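Trehalose-6-phosphate phosphatase (Candida albicans, PDB 5DXI) is a phosphatase of the HAD superfamily that holds a magnesium ion and a beryllium trifluoride ion in the pocket of its phosphatase domain. Local coordinates at residues L14-E19 with G265-A270; F74-M79 with K100-L105; L198-H203 with N245-K250. All coordinates share one frame; numbering follows the deposited sequence.

Interaction 1: residues L14-E19 with G265-A270; sequences LNNYKE and GVYPVA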
loop_
_atom_site.group_PDB
_atom_site.type_symbol
_atom_site.label_atom_id
_atom_site.label_comp_id
_atom_site.label_asym_id
_atom_site.label_seq_id
_atom_site.Cartn_x
_atom_site.Cartn_y
_atom_site.Cartn_z
ATOM N N LEU A 14 10.944 16.253 7.581
ATOM C CA LEU A 14 11.147 16.360 9.024
ATOM C C LEU A 14 10.552 17.659 9.551
ATOM O O LEU A 14 9.871 17.672 10.576
ATOM C CB LEU A 14 12.643 16.283 9.354
ATOM C CG LEU A 14 13.082 16.365 10.825
ATOM C CD1 LEU A 14 12.443 15.266 11.670
ATOM C CD2 LEU A 14 14.602 16.308 10.928
ATOM N N ASN A 15 10.793 18.758 8.837
ATOM C CA ASN A 15 10.255 20.044 9.259
ATOM C C ASN A 15 8.735 20.080 9.254
ATOM O O ASN A 15 8.120 20.616 10.179
ATOM C CB ASN A 15 10.821 21.169 8.392
ATOM C CG ASN A 15 12.260 21.487 8.753
ATOM O OD1 ASN A 15 12.663 21.308 9.908
ATOM N ND2 ASN A 15 13.042 21.953 7.780
ATOM N N ASN A 16 8.125 19.520 8.216
ATOM C CA ASN A 16 6.671 19.516 8.126
ATOM C C ASN A 16 6.110 18.625 9.247
ATOM O O ASN A 16 5.082 18.950 9.847
ATOM C CB ASN A 16 6.209 19.014 6.757
ATOM C CG ASN A 16 4.775 19.422 6.422
ATOM O OD1 ASN A 16 4.546 20.434 5.778
ATOM N ND2 ASN A 16 3.812 18.660 6.900
ATOM N N TYR A 17 6.803 17.517 9.520
ATOM C CA TYR A 17 6.419 16.587 10.594
ATOM C C TYR A 17 6.373 17.279 11.945
ATOM O O TYR A 17 5.359 17.244 12.630
ATOM C CB TYR A 17 7.389 15.401 10.674
ATOM C CG TYR A 17 7.125 14.451 11.847
ATOM C CD1 TYR A 17 6.169 13.453 11.751
ATOM C CD2 TYR A 17 7.858 14.535 13.034
ATOM C CE1 TYR A 17 5.932 12.569 12.803
ATOM C CE2 TYR A 17 7.623 13.655 14.097
ATOM C CZ TYR A 17 6.652 12.680 13.972
ATOM O OH TYR A 17 6.391 11.804 15.002
ATOM N N LYS A 18 7.462 17.945 12.305
ATOM C CA LYS A 18 7.545 18.575 13.613
ATOM C C LYS A 18 6.626 19.800 13.738
ATOM O O LYS A 18 6.222 20.169 14.839
ATOM C CB LYS A 18 9.010 18.910 13.930
ATOM C CG LYS A 18 9.837 17.626 13.975
ATOM C CD LYS A 18 11.312 17.826 14.294
ATOM C CE LYS A 18 11.721 17.037 15.560
ATOM N NZ LYS A 18 11.149 15.642 15.653
ATOM N N GLU A 19 6.274 20.415 12.613
ATOM C CA GLU A 19 5.351 21.541 12.631
ATOM C C GLU A 19 3.893 21.104 12.817
ATOM O O GLU A 19 3.090 21.832 13.406
ATOM C CB GLU A 19 5.482 22.364 11.346
ATOM C CG GLU A 19 5.470 23.868 11.573
ATOM C CD GLU A 19 6.774 24.386 12.152
ATOM O OE1 GLU A 19 7.756 23.614 12.221
ATOM O OE2 GLU A 19 6.815 25.569 12.546
ATOM N N GLY A 265 0.801 19.387 3.316
ATOM C CA GLY A 265 1.466 18.317 4.044
ATOM C C GLY A 265 1.316 16.931 3.432
ATOM O O GLY A 265 1.533 15.926 4.114
ATOM N N VAL A 266 1.009 16.866 2.138
ATOM C CA VAL A 266 0.769 15.580 1.493
ATOM C C VAL A 266 2.031 15.027 0.815
ATOM O O VAL A 266 2.550 15.617 -0.136
ATOM C CB VAL A 266 -0.361 15.696 0.456
ATOM C CG1 VAL A 266 -0.679 14.338 -0.146
ATOM C CG2 VAL A 266 -1.603 16.290 1.103
ATOM N N TYR A 267 2.518 13.881 1.288
ATOM C CA TYR A 267 3.745 13.327 0.724
ATOM C C TYR A 267 3.575 11.877 0.231
ATOM O O TYR A 267 3.814 10.916 0.977
ATOM C CB TYR A 267 4.888 13.409 1.739
ATOM C CG TYR A 267 5.191 14.817 2.229
ATOM C CD1 TYR A 267 6.026 15.669 1.508
ATOM C CD2 TYR A 267 4.672 15.277 3.434
ATOM C CE1 TYR A 267 6.310 16.953 1.958
ATOM C CE2 TYR A 267 4.951 16.549 3.897
ATOM C CZ TYR A 267 5.769 17.383 3.155
ATOM O OH TYR A 267 6.041 18.642 3.632
ATOM N N PRO A 268 3.143 11.715 -1.029
ATOM C CA PRO A 268 3.157 10.370 -1.612
ATOM C C PRO A 268 4.540 10.053 -2.165
ATOM O O PRO A 268 5.052 10.770 -3.031
ATOM C CB PRO A 268 2.115 10.445 -2.725
ATOM C CG PRO A 268 2.045 11.906 -3.093
ATOM C CD PRO A 268 2.524 12.719 -1.921
ATOM N N VAL A 269 5.131 8.971 -1.672
ATOM C CA VAL A 269 6.530 8.679 -1.941
ATOM C C VAL A 269 6.696 7.244 -2.432
ATOM O O VAL A 269 6.323 6.296 -1.737
ATOM C CB VAL A 269 7.390 8.887 -0.674
ATOM C CG1 VAL A 269 8.858 8.669 -0.993
ATOM C CG2 VAL A 269 7.163 10.281 -0.092
ATOM N N ALA A 270 7.250 7.078 -3.628
ATOM C CA ALA A 270 7.480 5.739 -4.159
ATOM C C ALA A 270 8.760 5.130 -3.607
ATOM O O ALA A 270 9.739 5.830 -3.355
ATOM C CB ALA A 270 7.534 5.754 -5.695
#
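Asn-16 of helix 10-19 meets Gly-265 and Tyr-267 where the helix lies against a parallel strand of the Rossmann-like HAD sheet. Gly-265, in the loop just ahead of strand 266-271, comes first. Its CA lies 3.7 Å from Asn-16 ND2, and with no side chain in between, the amide rests directly on the backbone; the backbone here has a positive phi (78°), and a CB at this place would crowd Asn-16 ND2. Val-266 turns away to the other face of the sheet, where it packs on Leu-244 and Asn-248 of helix 235-253. Tyr-267 points back toward helix 10-19, and its backbone is tied to Met-228 and Cys-230 of the neighbouring strand. With chi1 at -58° its ring lies beside its own backbone N, and CE2 reaches to 3.8 Å from both CG and ND2 of Asn-16. Asn-16 CG sits at the ring edge, near the ring plane, while the amide stands almost perpendicular to the ring (79°). Pro-268 again faces helix 235-253, on Phe-241 and Asn-245, and Val-269 returns to the Tyr-267 side, against Leu-229 and Leu-231. Phe-227, Asn-259 and Phe-261 also touch the Asn-16 side chain, which is buried. The phenol oxygen ends over one face of the Asn-16 amide: Tyr-267 OH is 3.2 Å from Asn-16 CG and equally close to Asn-16 CB.

Interaction 2: residues F74-M79 with K100-L105; sequences FLEKWM and KEWVNL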
loop_
_atom_site.group_PDB
_atom_site.type_symbol
_atom_site.label_atom_id
_atom_site.label_comp_id
_atom_site.label_asym_id
_atom_site.label_seq_id
_atom_site.Cartn_x
_atom_site.Cartn_y
_atom_site.Cartn_z
ATOM N N PHE A 74 -1.677 -12.729 8.104
ATOM C CA PHE A 74 -0.299 -12.248 8.122
ATOM C C PHE A 74 -0.172 -10.947 8.928
ATOM O O PHE A 74 0.681 -10.829 9.810
ATOM C CB PHE A 74 0.205 -12.029 6.687
ATOM C CG PHE A 74 1.670 -11.705 6.606
ATOM C CD1 PHE A 74 2.611 -12.724 6.553
ATOM C CD2 PHE A 74 2.104 -10.388 6.598
ATOM C CE1 PHE A 74 3.966 -12.440 6.483
ATOM C CE2 PHE A 74 3.444 -10.091 6.536
ATOM C CZ PHE A 74 4.391 -11.121 6.473
ATOM N N LEU A 75 -1.041 -9.983 8.626
ATOM C CA LEU A 75 -0.983 -8.672 9.253
ATOM C C LEU A 75 -1.275 -8.755 10.745
ATOM O O LEU A 75 -0.654 -8.060 11.547
ATOM C CB LEU A 75 -1.966 -7.711 8.569
ATOM C CG LEU A 75 -1.649 -7.407 7.099
ATOM C CD1 LEU A 75 -2.769 -6.539 6.525
ATOM C CD2 LEU A 75 -0.269 -6.751 6.903
ATOM N N GLU A 76 -2.219 -9.609 11.115
ATOM C CA GLU A 76 -2.522 -9.805 12.519
ATOM C C GLU A 76 -1.276 -10.375 13.215
ATOM O O GLU A 76 -0.876 -9.909 14.282
ATOM C CB GLU A 76 -3.729 -10.736 12.676
ATOM C CG GLU A 76 -4.457 -10.621 14.005
ATOM C CD GLU A 76 -5.327 -9.384 14.085
ATOM O OE1 GLU A 76 -6.381 -9.343 13.399
ATOM O OE2 GLU A 76 -4.957 -8.452 14.835
ATOM N N LYS A 77 -0.646 -11.356 12.574
ATOM C CA LYS A 77 0.535 -11.993 13.129
ATOM C C LYS A 77 1.679 -11.013 13.378
ATOM O O LYS A 77 2.190 -10.910 14.495
ATOM C CB LYS A 77 1.013 -13.107 12.196
ATOM C CG LYS A 77 2.252 -13.850 12.685
ATOM C CD LYS A 77 2.706 -14.894 11.669
ATOM C CE LYS A 77 1.912 -16.182 11.757
ATOM N NZ LYS A 77 2.391 -17.206 10.782
ATOM N N TRP A 78 2.050 -10.261 12.350
ATOM C CA TRP A 78 3.262 -9.454 12.430
ATOM C C TRP A 78 3.047 -7.992 12.784
ATOM O O TRP A 78 4.005 -7.324 13.138
ATOM C CB TRP A 78 4.032 -9.566 11.124
ATOM C CG TRP A 78 4.542 -10.939 10.890
ATOM C CD1 TRP A 78 4.160 -11.801 9.909
ATOM C CD2 TRP A 78 5.535 -11.627 11.665
ATOM N NE1 TRP A 78 4.858 -12.982 10.014
ATOM C CE2 TRP A 78 5.712 -12.897 11.082
ATOM C CE3 TRP A 78 6.299 -11.283 12.786
ATOM C CZ2 TRP A 78 6.607 -13.842 11.597
ATOM C CZ3 TRP A 78 7.203 -12.216 13.281
ATOM C CH2 TRP A 78 7.348 -13.478 12.684
ATOM N N MET A 79 1.801 -7.509 12.734
ATOM C CA MET A 79 1.506 -6.113 13.059
ATOM C C MET A 79 0.390 -5.952 14.082
ATOM O O MET A 79 0.104 -4.830 14.506
ATOM C CB MET A 79 1.123 -5.331 11.790
ATOM C CG MET A 79 2.281 -5.189 10.848
ATOM S SD MET A 79 3.425 -3.965 11.512
ATOM C CE MET A 79 4.938 -4.608 10.847
ATOM N N LYS A 100 -11.789 -4.557 17.363
ATOM C CA LYS A 100 -11.592 -5.947 17.725
ATOM C C LYS A 100 -11.835 -6.834 16.521
ATOM O O LYS A 100 -11.270 -7.908 16.398
ATOM C CB LYS A 100 -12.586 -6.305 18.856
ATOM C CG LYS A 100 -12.783 -5.190 19.914
ATOM C CD LYS A 100 -13.765 -4.101 19.387
ATOM C CE LYS A 100 -14.115 -3.018 20.394
ATOM N NZ LYS A 100 -15.302 -2.233 19.944
ATOM N N GLU A 101 -12.601 -6.311 15.580
ATOM C CA GLU A 101 -12.822 -6.982 14.308
ATOM C C GLU A 101 -12.617 -6.101 13.104
ATOM O O GLU A 101 -12.625 -4.873 13.183
ATOM C CB GLU A 101 -14.205 -7.624 14.182
ATOM C CG GLU A 101 -14.219 -9.088 14.584
ATOM C CD GLU A 101 -13.485 -9.958 13.536
ATOM O OE1 GLU A 101 -13.416 -9.567 12.337
ATOM O OE2 GLU A 101 -12.983 -11.041 13.909
ATOM N N TRP A 102 -12.378 -6.783 11.995
ATOM C CA TRP A 102 -12.186 -6.179 10.701
ATOM C C TRP A 102 -13.526 -5.801 10.100
ATOM O O TRP A 102 -14.545 -6.397 10.425
ATOM C CB TRP A 102 -11.506 -7.166 9.770
ATOM C CG TRP A 102 -10.144 -7.585 10.207
ATOM C CD1 TRP A 102 -9.833 -8.475 11.206
ATOM C CD2 TRP A 102 -8.902 -7.164 9.638
ATOM N NE1 TRP A 102 -8.467 -8.623 11.300
ATOM C CE2 TRP A 102 -7.871 -7.835 10.345
ATOM C CE3 TRP A 102 -8.555 -6.292 8.593
ATOM C CZ2 TRP A 102 -6.521 -7.650 10.052
ATOM C CZ3 TRP A 102 -7.197 -6.117 8.292
ATOM C CH2 TRP A 102 -6.203 -6.795 9.019
ATOM N N VAL A 103 -13.509 -4.816 9.216
ATOM C CA VAL A 103 -14.625 -4.558 8.317
ATOM C C VAL A 103 -14.300 -5.161 6.947
ATOM O O VAL A 103 -13.223 -4.911 6.399
ATOM C CB VAL A 103 -14.895 -3.047 8.163
ATOM C CG1 VAL A 103 -16.004 -2.799 7.145
ATOM C CG2 VAL A 103 -15.251 -2.420 9.502
ATOM N N ASN A 104 -15.205 -5.970 6.403
ATOM C CA ASN A 104 -15.041 -6.471 5.038
ATOM C C ASN A 104 -15.703 -5.540 4.043
ATOM O O ASN A 104 -16.909 -5.632 3.830
ATOM C CB ASN A 104 -15.631 -7.885 4.881
ATOM C CG ASN A 104 -15.393 -8.467 3.487
ATOM O OD1 ASN A 104 -14.847 -7.801 2.614
ATOM N ND2 ASN A 104 -15.775 -9.724 3.290
ATOM N N LEU A 105 -14.913 -4.693 3.386
ATOM C CA LEU A 105 -15.484 -3.723 2.449
ATOM C C LEU A 105 -16.008 -4.395 1.184
ATOM O O LEU A 105 -16.729 -3.778 0.399
ATOM C CB LEU A 105 -14.462 -2.632 2.090
ATOM C CG LEU A 105 -14.011 -1.592 3.136
ATOM C CD1 LEU A 105 -13.261 -2.169 4.320
ATOM C CD2 LEU A 105 -13.167 -0.520 2.453
#
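Trp-102 reaches across to Glu-76 and Leu-75 of helix 72-79, the helix of the beta-alpha-beta crossover between parallel strands 62-67 and 85-88 of the HAD core sheet. From CB, which points toward the helix, chi1 of -62° swings the indole to the side of its own backbone N. Beyond CG, CD1 passes 4.2 Å from Glu-76 OE1, and the next atom, NE1, donates a hydrogen bond of 3.0 Å to that oxygen. The bond is somewhat bent (146° at the hydrogen), yet it meets Glu-76 OE1 nearly head-on. The carboxylate stands steeply against the indole, its plane 81° from the ring. Farther round the six-membered ring, CZ2 is still 3.8 Å from Glu-76 OE1, and at the far rim CH2 meets Leu-75 CD1 at 4.3 Å. Leu-86, Ala-88, Phe-93 and Lys-95 of the adjoining strands also pack on the indole. Glu-76 OE2 forms a salt bridge with Lys-95, so each carboxylate oxygen has its own partner. This two-ended grip limits rotation of the carboxylate, and the lysine probably helps keep it ionised as acceptor for the indole N-H.

Interaction 3: residues L198-H203 with N245-K250; sequences LVLHPH and NEINKK
On one face of the central sheet of the HAD alpha/beta domain, the end of helix 191-199 meets helix 235-253 as Val-199 and the residue after it, Leu-200, close on Ile-247. Helix 191-199 starts at Lys-191, a residue of the beryllium trifluoride pocket, and helix 235-253 follows soon after Asp-233, a ligand of the magnesium ion; the contact involves the end of the first helix with the residue after it and a turn well along the second. Val-199 and Ile-247 approach tip to tip, CG1 of Val-199 lying 3.8 Å from CD1 of Ile-247. That CG1 is the valine methyl anti to the backbone N (chi1 165°), and it also comes within 4.1 Å of Ile-247 CG2. The isoleucine therefore presents both branches: CD1, at the end of the isoleucine's own extended CG1 arm (chi2 166°), goes mainly to Val-199, whereas the shorter CG2 also takes Leu-200, whose CD2 stands 4.1 Å away. Leu-200 CG lies equally far from Ile-247 CD1. Leu-200 is the first residue to leave helical geometry and the centre of an inverse gamma turn, in which His-201 N makes a weak hydrogen bond to Val-199 O (2.9 Å). Val-199 also touches Leu-24 of strand 23-27, while Asn-248 leans on Val-266 of strand 266-271. Val-199 and Ile-247 are buried, whereas Leu-200 lies at the exposed margin. With only methyl and methine carbons meeting, the two segments are held here by dispersion and the exclusion of water, a contact that depends on shape rather than on bond direction.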
loop_
_atom_site.group_PDB
_atom_site.type_symbol
_atom_site.label_atom_id
_atom_site.label_comp_id
_atom_site.label_asym_id
_atom_site.label_seq_id
_atom_site.Cartn_x
_atom_site.Cartn_y
_atom_site.Cartn_z
ATOM N N LEU A 198 -9.433 7.267 5.208
ATOM C CA LEU A 198 -8.573 7.594 6.344
ATOM C C LEU A 198 -8.217 9.063 6.388
ATOM O O LEU A 198 -8.106 9.652 7.466
ATOM C CB LEU A 198 -7.296 6.760 6.306
ATOM C CG LEU A 198 -7.464 5.266 6.569
ATOM C CD1 LEU A 198 -6.133 4.519 6.384
ATOM C CD2 LEU A 198 -8.050 5.003 7.976
ATOM N N VAL A 199 -8.021 9.648 5.209
ATOM C CA VAL A 199 -7.633 11.045 5.099
ATOM C C VAL A 199 -8.838 11.973 5.263
ATOM O O VAL A 199 -8.804 12.923 6.047
ATOM C CB VAL A 199 -6.954 11.316 3.752
ATOM C CG1 VAL A 199 -6.870 12.812 3.464
ATOM C CG2 VAL A 199 -5.580 10.663 3.714
ATOM N N LEU A 200 -9.906 11.696 4.526
ATOM C CA LEU A 200 -11.095 12.540 4.605
ATOM C C LEU A 200 -11.960 12.050 5.744
ATOM O O LEU A 200 -13.038 11.500 5.524
ATOM C CB LEU A 200 -11.870 12.522 3.292
ATOM C CG LEU A 200 -11.089 13.032 2.081
ATOM C CD1 LEU A 200 -11.944 12.906 0.838
ATOM C CD2 LEU A 200 -10.613 14.475 2.280
ATOM N N HIS A 201 -11.478 12.271 6.960
ATOM C CA HIS A 201 -12.043 11.647 8.154
ATOM C C HIS A 201 -11.469 12.364 9.372
ATOM O O HIS A 201 -10.306 12.764 9.360
ATOM C CB HIS A 201 -11.699 10.149 8.183
ATOM C CG HIS A 201 -12.557 9.334 9.103
ATOM N ND1 HIS A 201 -13.867 9.017 8.811
ATOM C CD2 HIS A 201 -12.281 8.739 10.288
ATOM C CE1 HIS A 201 -14.367 8.282 9.788
ATOM N NE2 HIS A 201 -13.424 8.093 10.696
ATOM N N PRO A 202 -12.275 12.529 10.433
ATOM C CA PRO A 202 -11.730 13.187 11.623
ATOM C C PRO A 202 -10.530 12.437 12.202
ATOM O O PRO A 202 -10.609 11.238 12.476
ATOM C CB PRO A 202 -12.905 13.160 12.608
ATOM C CG PRO A 202 -14.126 13.014 11.753
ATOM C CD PRO A 202 -13.694 12.173 10.589
ATOM N N HIS A 203 -9.402 13.129 12.318
ATOM C CA HIS A 203 -8.187 12.562 12.909
ATOM C C HIS A 203 -8.395 12.299 14.402
ATOM O O HIS A 203 -8.885 13.176 15.113
ATOM C CB HIS A 203 -7.015 13.519 12.699
ATOM C CG HIS A 203 -5.686 12.978 13.118
ATOM N ND1 HIS A 203 -5.219 13.051 14.413
ATOM C CD2 HIS A 203 -4.691 12.420 12.389
ATOM C CE1 HIS A 203 -4.005 12.531 14.468
ATOM N NE2 HIS A 203 -3.661 12.143 13.252
ATOM N N ASN A 245 -3.021 12.598 -4.446
ATOM C CA ASN A 245 -2.917 13.702 -5.404
ATOM C C ASN A 245 -4.274 14.359 -5.659
ATOM O O ASN A 245 -4.384 15.580 -5.736
ATOM C CB ASN A 245 -2.322 13.216 -6.722
ATOM C CG ASN A 245 -0.863 12.823 -6.590
ATOM O OD1 ASN A 245 -0.153 13.288 -5.687
ATOM N ND2 ASN A 245 -0.408 11.950 -7.486
ATOM N N GLU A 246 -5.299 13.535 -5.814
ATOM C CA GLU A 246 -6.652 14.033 -6.033
ATOM C C GLU A 246 -7.168 14.841 -4.843
ATOM O O GLU A 246 -7.785 15.889 -5.014
ATOM C CB GLU A 246 -7.577 12.860 -6.333
ATOM C CG GLU A 246 -7.231 12.175 -7.648
ATOM C CD GLU A 246 -8.163 11.024 -7.970
ATOM O OE1 GLU A 246 -8.894 10.567 -7.056
ATOM O OE2 GLU A 246 -8.159 10.582 -9.141
ATOM N N ILE A 247 -6.905 14.360 -3.634
ATOM C CA ILE A 247 -7.330 15.079 -2.443
ATOM C C ILE A 247 -6.593 16.418 -2.339
ATOM O O ILE A 247 -7.197 17.456 -2.046
ATOM C CB ILE A 247 -7.103 14.235 -1.179
ATOM C CG1 ILE A 247 -8.112 13.085 -1.151
ATOM C CG2 ILE A 247 -7.237 15.093 0.066
ATOM C CD1 ILE A 247 -7.784 11.977 -0.138
ATOM N N ASN A 248 -5.295 16.392 -2.617
ATOM C CA ASN A 248 -4.484 17.600 -2.597
ATOM C C ASN A 248 -5.010 18.617 -3.592
ATOM O O ASN A 248 -5.144 19.800 -3.271
ATOM C CB ASN A 248 -3.030 17.274 -2.935
ATOM C CG ASN A 248 -2.081 18.409 -2.607
ATOM O OD1 ASN A 248 -1.749 18.636 -1.449
ATOM N ND2 ASN A 248 -1.643 19.133 -3.633
ATOM N N LYS A 249 -5.358 18.140 -4.783
ATOM C CA LYS A 249 -5.846 19.028 -5.828
ATOM C C LYS A 249 -7.243 19.549 -5.465
ATOM O O LYS A 249 -7.585 20.691 -5.769
ATOM C CB LYS A 249 -5.877 18.323 -7.183
ATOM C CG LYS A 249 -6.366 19.224 -8.291
ATOM C CD LYS A 249 -6.392 18.543 -9.646
ATOM C CE LYS A 249 -6.820 19.546 -10.720
ATOM N NZ LYS A 249 -6.724 19.000 -12.101
ATOM N N LYS A 250 -8.031 18.714 -4.792
ATOM C CA LYS A 250 -9.361 19.107 -4.332
ATOM C C LYS A 250 -9.196 20.242 -3.322
ATOM O O LYS A 250 -9.903 21.257 -3.383
ATOM C CB LYS A 250 -10.094 17.913 -3.706
ATOM C CG LYS A 250 -11.418 18.230 -3.026
ATOM C CD LYS A 250 -12.463 18.530 -4.089
ATOM C CE LYS A 250 -13.881 18.539 -3.539
ATOM N NZ LYS A 250 -14.133 19.646 -2.577
#

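In the fold
Interactions 1 and 3 are buried and lie next to each other on opposite faces of the same sheet: strand 266-271 carries Tyr-267 toward helix 10-19, and its Val-266 and Pro-268 touch Asn-248 and Asn-245 of the helix used in interaction 3. Interaction 2 is only partly buried and stands about 27 Å from interaction 1, centre to centre, toward the other edge of that sheet. It lies close to the ligands, the Leu-75 side chain being about 6 Å from the beryllium trifluoride ion. Chemistry follows place: interaction 3 is aliphatic, interaction 1 sets an amide against a phenol, and the partly buried interaction 2 joins an indole N-H to a carboxylate that is also salt-bridged.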